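Local coordinates for protein lectin 2 (Agrocybe aegerita, PDB 4TQJ) that binds N-acetylglucosamine at the non-reducing end of sugar chains, recognising it specifically as a fungal lectin, at residues 282-287 with 333-338; 158-163 with 207-212. The protein carries 1 engineered substitution. One frame throughout, in Å; residues are numbered along the deposited sequence.

Overall arrangement
The chain folds as a seven-bladed beta-propeller, each blade an antiparallel sheet of about four strands, and both contacts join a blade to a neighbouring one. Interaction 2 lies nearer the periphery, its centre about 21 Å from the centre of the chain, where the loop leaving strand 154-157 meets segment 207-212, which runs along the outermost strand 210-213. Interaction 1 lies further in, its centre about 14 Å from that of the chain, where the lead into strand 285-288 meets the loop before strand 339-343. They do not touch: their centres are about 31 Å apart and their nearest atoms about 17 Å. The sheet of strands 230-233 to 266-269 separates their blades along the chain.

Interaction 1 of 2, residues 282-287 with 333-338; sequences KHPRFI and WTVSKH
Lys282 meets Val335 through its backbone, its carbonyl carbon C lying 3.9 Å from the methyl CG2 of Val335. The lysine side chain leaves away from Val335, and its CB lies over the centre of one face of the His283 ring. A water lies 2.7 Å from Lys282 O and 2.8 Å from Trp333 O and could donate to either, though other acceptors compete for its protons. His283 contributes backbone to the edge of the contact, while its ring, directed away, hydrogen-bonds Gln279 N through ND1 and Asn303 OD1 through NE2; an imidazole suits the place because both its nitrogens can be used. Pro284 makes the one apolar side-chain contact, its CD lying 4.0 Å from Val335 CG2 as the two side chains pass in opposite directions. Val335 chi1 of -177° sets CG1 anti to the backbone N and puts CG2 beside that N, where this one methyl reaches both the Lys282 backbone and the rigid proline ring; both side chains also rest on Arg340. Arg285 NE bonds back to His283 O, 3.0 Å away and nearly in line with the C=O, but bent at the N-H (143°) and tilted 25° from the guanidinium plane, tying the strand's first residue to the loop before it. Within 333-338, His338 ND1 accepts Thr334 N at 2.9 Å, and His338 N bonds back to Thr334 O, closing the turn that presents Val335. This is a junction between neighbouring blades of a beta-propeller, where the approaches to two successive innermost strands meet.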
loop_
_atom_site.group_PDB
_atom_site.type_symbol
_atom_site.label_atom_id
_atom_site.label_comp_id
_atom_site.label_asym_id
_atom_site.label_seq_id
_atom_site.Cartn_x
_atom_site.Cartn_y
_atom_site.Cartn_z
ATOM N N LYS A 282 20.689 -25.979 -9.993
ATOM C CA LYS A 282 19.359 -26.559 -10.135
ATOM C C LYS A 282 18.379 -26.188 -9.024
ATOM O O LYS A 282 17.178 -26.142 -9.257
ATOM C CB LYS A 282 19.439 -28.093 -10.244
ATOM C CG LYS A 282 20.354 -28.618 -11.357
ATOM C CD LYS A 282 19.894 -29.988 -11.845
ATOM C CE LYS A 282 21.049 -30.975 -11.999
ATOM N NZ LYS A 282 22.177 -30.458 -12.816
ATOM N N HIS A 283 18.893 -25.926 -7.825
ATOM C CA HIS A 283 18.062 -25.957 -6.631
ATOM C C HIS A 283 18.151 -24.705 -5.768
ATOM O O HIS A 283 18.816 -24.708 -4.729
ATOM C CB HIS A 283 18.465 -27.161 -5.792
ATOM C CG HIS A 283 18.399 -28.462 -6.532
ATOM N ND1 HIS A 283 19.471 -29.327 -6.617
ATOM C CD2 HIS A 283 17.382 -29.060 -7.195
ATOM C CE1 HIS A 283 19.117 -30.396 -7.302
ATOM N NE2 HIS A 283 17.855 -30.256 -7.674
ATOM N N PRO A 284 17.473 -23.633 -6.180
ATOM C CA PRO A 284 17.511 -22.412 -5.369
ATOM C C PRO A 284 17.011 -22.609 -3.928
ATOM O O PRO A 284 15.978 -23.264 -3.670
ATOM C CB PRO A 284 16.627 -21.423 -6.146
ATOM C CG PRO A 284 15.993 -22.191 -7.260
ATOM C CD PRO A 284 16.838 -23.421 -7.494
ATOM N N ARG A 285 17.773 -22.053 -2.992
ATOM C CA ARG A 285 17.418 -22.098 -1.574
ATOM C C ARG A 285 17.192 -20.690 -0.988
ATOM O O ARG A 285 17.771 -19.714 -1.461
ATOM C CB ARG A 285 18.450 -22.902 -0.792
ATOM C CG ARG A 285 18.221 -24.442 -0.874
ATOM C CD ARG A 285 19.524 -25.246 -0.946
ATOM N NE ARG A 285 20.280 -24.978 -2.176
ATOM C CZ ARG A 285 21.543 -25.368 -2.378
ATOM N NH1 ARG A 285 22.197 -26.055 -1.439
ATOM N NH2 ARG A 285 22.156 -25.068 -3.510
ATOM N N PHE A 286 16.325 -20.590 0.019
ATOM C CA PHE A 286 15.970 -19.294 0.609
ATOM C C PHE A 286 15.741 -19.443 2.111
ATOM O O PHE A 286 15.396 -20.522 2.599
ATOM C CB PHE A 286 14.660 -18.733 0.020
ATOM C CG PHE A 286 14.659 -18.562 -1.477
ATOM C CD1 PHE A 286 14.807 -17.305 -2.046
ATOM C CD2 PHE A 286 14.461 -19.654 -2.316
ATOM C CE1 PHE A 286 14.790 -17.141 -3.441
ATOM C CE2 PHE A 286 14.446 -19.509 -3.684
ATOM C CZ PHE A 286 14.610 -18.245 -4.256
ATOM N N ILE A 287 15.919 -18.346 2.834
ATOM C CA ILE A 287 15.448 -18.258 4.201
ATOM C C ILE A 287 14.304 -17.258 4.151
ATOM O O ILE A 287 14.459 -16.162 3.617
ATOM C CB ILE A 287 16.523 -17.728 5.168
ATOM C CG1 ILE A 287 17.798 -18.584 5.098
ATOM C CG2 ILE A 287 15.959 -17.667 6.592
ATOM C CD1 ILE A 287 17.535 -20.078 5.267
ATOM N N TRP A 333 11.297 -26.643 -14.159
ATOM C CA TRP A 333 11.816 -25.333 -13.766
ATOM C C TRP A 333 13.345 -25.281 -13.832
ATOM O O TRP A 333 14.020 -26.204 -13.387
ATOM C CB TRP A 333 11.301 -24.958 -12.370
ATOM C CG TRP A 333 9.826 -24.707 -12.384
ATOM C CD1 TRP A 333 8.844 -25.644 -12.468
ATOM C CD2 TRP A 333 9.168 -23.435 -12.337
ATOM N NE1 TRP A 333 7.607 -25.040 -12.476
ATOM C CE2 TRP A 333 7.778 -23.683 -12.393
ATOM C CE3 TRP A 333 9.617 -22.111 -12.250
ATOM C CZ2 TRP A 333 6.833 -22.660 -12.370
ATOM C CZ3 TRP A 333 8.669 -21.087 -12.222
ATOM C CH2 TRP A 333 7.295 -21.369 -12.275
ATOM N N THR A 334 13.886 -24.205 -14.400
ATOM C CA THR A 334 15.331 -24.064 -14.519
ATOM C C THR A 334 15.796 -22.717 -14.014
ATOM O O THR A 334 15.104 -21.697 -14.155
ATOM C CB THR A 334 15.825 -24.193 -15.978
ATOM O OG1 THR A 334 15.410 -23.042 -16.726
ATOM C CG2 THR A 334 15.278 -25.447 -16.623
ATOM N N VAL A 335 16.984 -22.718 -13.432
ATOM C CA VAL A 335 17.577 -21.501 -12.905
ATOM C C VAL A 335 17.887 -20.508 -14.028
ATOM O O VAL A 335 17.833 -19.295 -13.824
ATOM C CB VAL A 335 18.860 -21.829 -12.111
ATOM C CG1 VAL A 335 19.445 -20.579 -11.503
ATOM C CG2 VAL A 335 18.562 -22.866 -11.020
ATOM N N SER A 336 18.197 -21.022 -15.217
ATOM C CA SER A 336 18.606 -20.162 -16.335
ATOM C C SER A 336 17.463 -19.434 -17.047
ATOM O O SER A 336 17.709 -18.460 -17.759
ATOM C CB SER A 336 19.388 -20.962 -17.362
ATOM O OG SER A 336 18.580 -21.994 -17.887
ATOM N N LYS A 337 16.227 -19.892 -16.862
ATOM C CA LYS A 337 15.092 -19.312 -17.573
ATOM C C LYS A 337 14.008 -18.777 -16.669
ATOM O O LYS A 337 13.274 -17.856 -17.036
ATOM C CB LYS A 337 14.458 -20.343 -18.506
ATOM C CG LYS A 337 15.307 -20.732 -19.684
ATOM C CD LYS A 337 14.494 -21.545 -20.679
ATOM C CE LYS A 337 15.320 -21.839 -21.918
ATOM N NZ LYS A 337 16.662 -22.422 -21.591
ATOM N N HIS A 338 13.871 -19.378 -15.497
ATOM C CA HIS A 338 12.709 -19.093 -14.671
ATOM C C HIS A 338 13.108 -18.385 -13.383
ATOM O O HIS A 338 14.256 -18.480 -12.929
ATOM C CB HIS A 338 11.907 -20.376 -14.411
ATOM C CG HIS A 338 11.657 -21.184 -15.649
ATOM N ND1 HIS A 338 12.010 -22.512 -15.758
ATOM C CD2 HIS A 338 11.092 -20.849 -16.833
ATOM C CE1 HIS A 338 11.677 -22.958 -16.958
ATOM N NE2 HIS A 338 11.121 -21.968 -17.630
HETATM O O HOH W 1 15.732 -25.297 -11.380
#

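Interaction 2 of 2, residues 158-163 with 207-212; sequences KDFGYD and APAKSV
Ala209 packs its single methyl against both the Asp159 carboxylate and the Phe160 ring, CB lying 3.4 Å from Asp159 OD2 and 3.7 Å from Phe160 CZ. The methyl approaches the phenyl ring obliquely, and a side chain this small lets both groups lie close to the Ala209 backbone. A water completes this first shell: it donates to Asp159 OD2 at 2.7 Å and accepts from Ala209 N at 3.0 Å, giving the loop a polar link to segment 207-212. The other carboxylate oxygen works within its own segment, for Asp159 OD1 takes the N-H of Phe160 at 2.8 Å on its anti side, 29° out of the carboxylate plane, in a rather bent bond of 140°. With CG anti to the backbone N (chi1 -152°), OD2 comes to lie beside the Ala209 methyl. Further out, the Phe160 ring meets Trp167 and packs on Phe196 and Ser198 of the neighbouring strand, while Phe160 O is held by Arg174. Phe160 itself has a left-handed backbone conformation, and with Gly161 it faces Ala164 in a G1 beta bulge. The bulge sits in the crossing from one beta-propeller blade to the next, and its phenylalanine packs against the outer strands of that next blade.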
loop_
_atom_site.group_PDB
_atom_site.type_symbol
_atom_site.label_atom_id
_atom_site.label_comp_id
_atom_site.label_asym_id
_atom_site.label_seq_id
_atom_site.Cartn_x
_atom_site.Cartn_y
_atom_site.Cartn_z
ATOM N N LYS A 158 38.009 1.502 4.741
ATOM C CA LYS A 158 39.010 0.946 3.838
ATOM C C LYS A 158 39.155 -0.567 3.996
ATOM O O LYS A 158 40.192 -1.069 4.435
ATOM C CB LYS A 158 40.359 1.641 4.032
ATOM C CG LYS A 158 40.331 3.148 3.731
ATOM C CD LYS A 158 41.747 3.725 3.636
ATOM C CE LYS A 158 41.731 5.208 3.286
ATOM N NZ LYS A 158 43.110 5.795 3.255
ATOM N N ASP A 159 38.106 -1.285 3.605
ATOM C CA ASP A 159 38.046 -2.721 3.766
ATOM C C ASP A 159 36.855 -3.214 2.957
ATOM O O ASP A 159 36.020 -2.413 2.542
ATOM C CB ASP A 159 37.849 -3.073 5.229
ATOM C CG ASP A 159 38.432 -4.430 5.587
ATOM O OD1 ASP A 159 38.693 -5.256 4.670
ATOM O OD2 ASP A 159 38.615 -4.670 6.799
ATOM N N PHE A 160 36.776 -4.522 2.738
ATOM C CA PHE A 160 35.686 -5.115 1.953
ATOM C C PHE A 160 35.684 -4.680 0.479
ATOM O O PHE A 160 34.653 -4.746 -0.177
ATOM C CB PHE A 160 34.322 -4.790 2.581
ATOM C CG PHE A 160 34.185 -5.251 3.999
ATOM C CD1 PHE A 160 34.073 -6.607 4.297
ATOM C CD2 PHE A 160 34.161 -4.336 5.037
ATOM C CE1 PHE A 160 33.956 -7.037 5.607
ATOM C CE2 PHE A 160 34.051 -4.760 6.354
ATOM C CZ PHE A 160 33.948 -6.112 6.638
ATOM N N GLY A 161 36.828 -4.242 -0.035
ATOM C CA GLY A 161 36.905 -3.790 -1.413
ATOM C C GLY A 161 37.717 -4.731 -2.285
ATOM O O GLY A 161 38.531 -5.505 -1.786
ATOM N N TYR A 162 37.492 -4.663 -3.592
ATOM C CA TYR A 162 38.256 -5.451 -4.531
ATOM C C TYR A 162 39.755 -5.246 -4.262
ATOM O O TYR A 162 40.548 -6.197 -4.295
ATOM C CB TYR A 162 37.898 -5.050 -5.965
ATOM C CG TYR A 162 38.468 -5.982 -6.981
ATOM C CD1 TYR A 162 37.721 -7.041 -7.469
ATOM C CD2 TYR A 162 39.774 -5.829 -7.432
ATOM C CE1 TYR A 162 38.245 -7.912 -8.396
ATOM C CE2 TYR A 162 40.315 -6.702 -8.360
ATOM C CZ TYR A 162 39.544 -7.742 -8.840
ATOM O OH TYR A 162 40.071 -8.621 -9.761
ATOM N N ASP A 163 40.132 -4.001 -3.975
ATOM C CA ASP A 163 41.518 -3.670 -3.667
ATOM C C ASP A 163 41.652 -3.203 -2.208
ATOM O O ASP A 163 42.404 -2.267 -1.911
ATOM C CB ASP A 163 42.015 -2.581 -4.627
ATOM C CG ASP A 163 43.531 -2.531 -4.729
ATOM O OD1 ASP A 163 44.171 -3.600 -4.640
ATOM O OD2 ASP A 163 44.082 -1.422 -4.909
ATOM N N ALA A 207 32.729 0.952 12.223
ATOM C CA ALA A 207 33.929 0.543 12.947
ATOM C C ALA A 207 34.824 -0.344 12.083
ATOM O O ALA A 207 34.376 -0.907 11.077
ATOM C CB ALA A 207 33.547 -0.187 14.214
ATOM N N PRO A 208 36.103 -0.462 12.463
ATOM C CA PRO A 208 36.993 -1.387 11.759
ATOM C C PRO A 208 36.461 -2.823 11.801
ATOM O O PRO A 208 35.849 -3.224 12.797
ATOM C CB PRO A 208 38.300 -1.259 12.543
ATOM C CG PRO A 208 38.286 0.174 12.995
ATOM C CD PRO A 208 36.846 0.436 13.364
ATOM N N ALA A 209 36.692 -3.577 10.731
ATOM C CA ALA A 209 36.226 -4.956 10.659
ATOM C C ALA A 209 36.838 -5.809 11.759
ATOM O O ALA A 209 38.003 -5.650 12.127
ATOM C CB ALA A 209 36.522 -5.556 9.299
ATOM N N LYS A 210 36.033 -6.720 12.281
ATOM C CA LYS A 210 36.475 -7.621 13.321
ATOM C C LYS A 210 35.983 -9.020 12.965
ATOM O O LYS A 210 34.867 -9.180 12.468
ATOM C CB LYS A 210 35.900 -7.167 14.655
ATOM C CG LYS A 210 35.328 -8.278 15.513
ATOM C CD LYS A 210 36.272 -8.642 16.644
ATOM C CE LYS A 210 35.567 -9.502 17.685
ATOM N NZ LYS A 210 36.392 -9.592 18.925
ATOM N N SER A 211 36.825 -10.021 13.201
ATOM C CA SER A 211 36.460 -11.398 12.926
ATOM C C SER A 211 35.480 -11.896 13.977
ATOM O O SER A 211 35.684 -11.657 15.165
ATOM C CB SER A 211 37.708 -12.294 12.917
ATOM O OG SER A 211 37.341 -13.663 12.813
ATOM N N VAL A 212 34.432 -12.601 13.554
ATOM C CA VAL A 212 33.450 -13.120 14.501
ATOM C C VAL A 212 33.198 -14.628 14.423
ATOM O O VAL A 212 32.701 -15.209 15.382
ATOM C CB VAL A 212 32.086 -12.408 14.377
ATOM C CG1 VAL A 212 32.216 -10.929 14.747
ATOM C CG2 VAL A 212 31.514 -12.605 12.969
HETATM O O HOH W 2 38.264 -2.590 8.410
#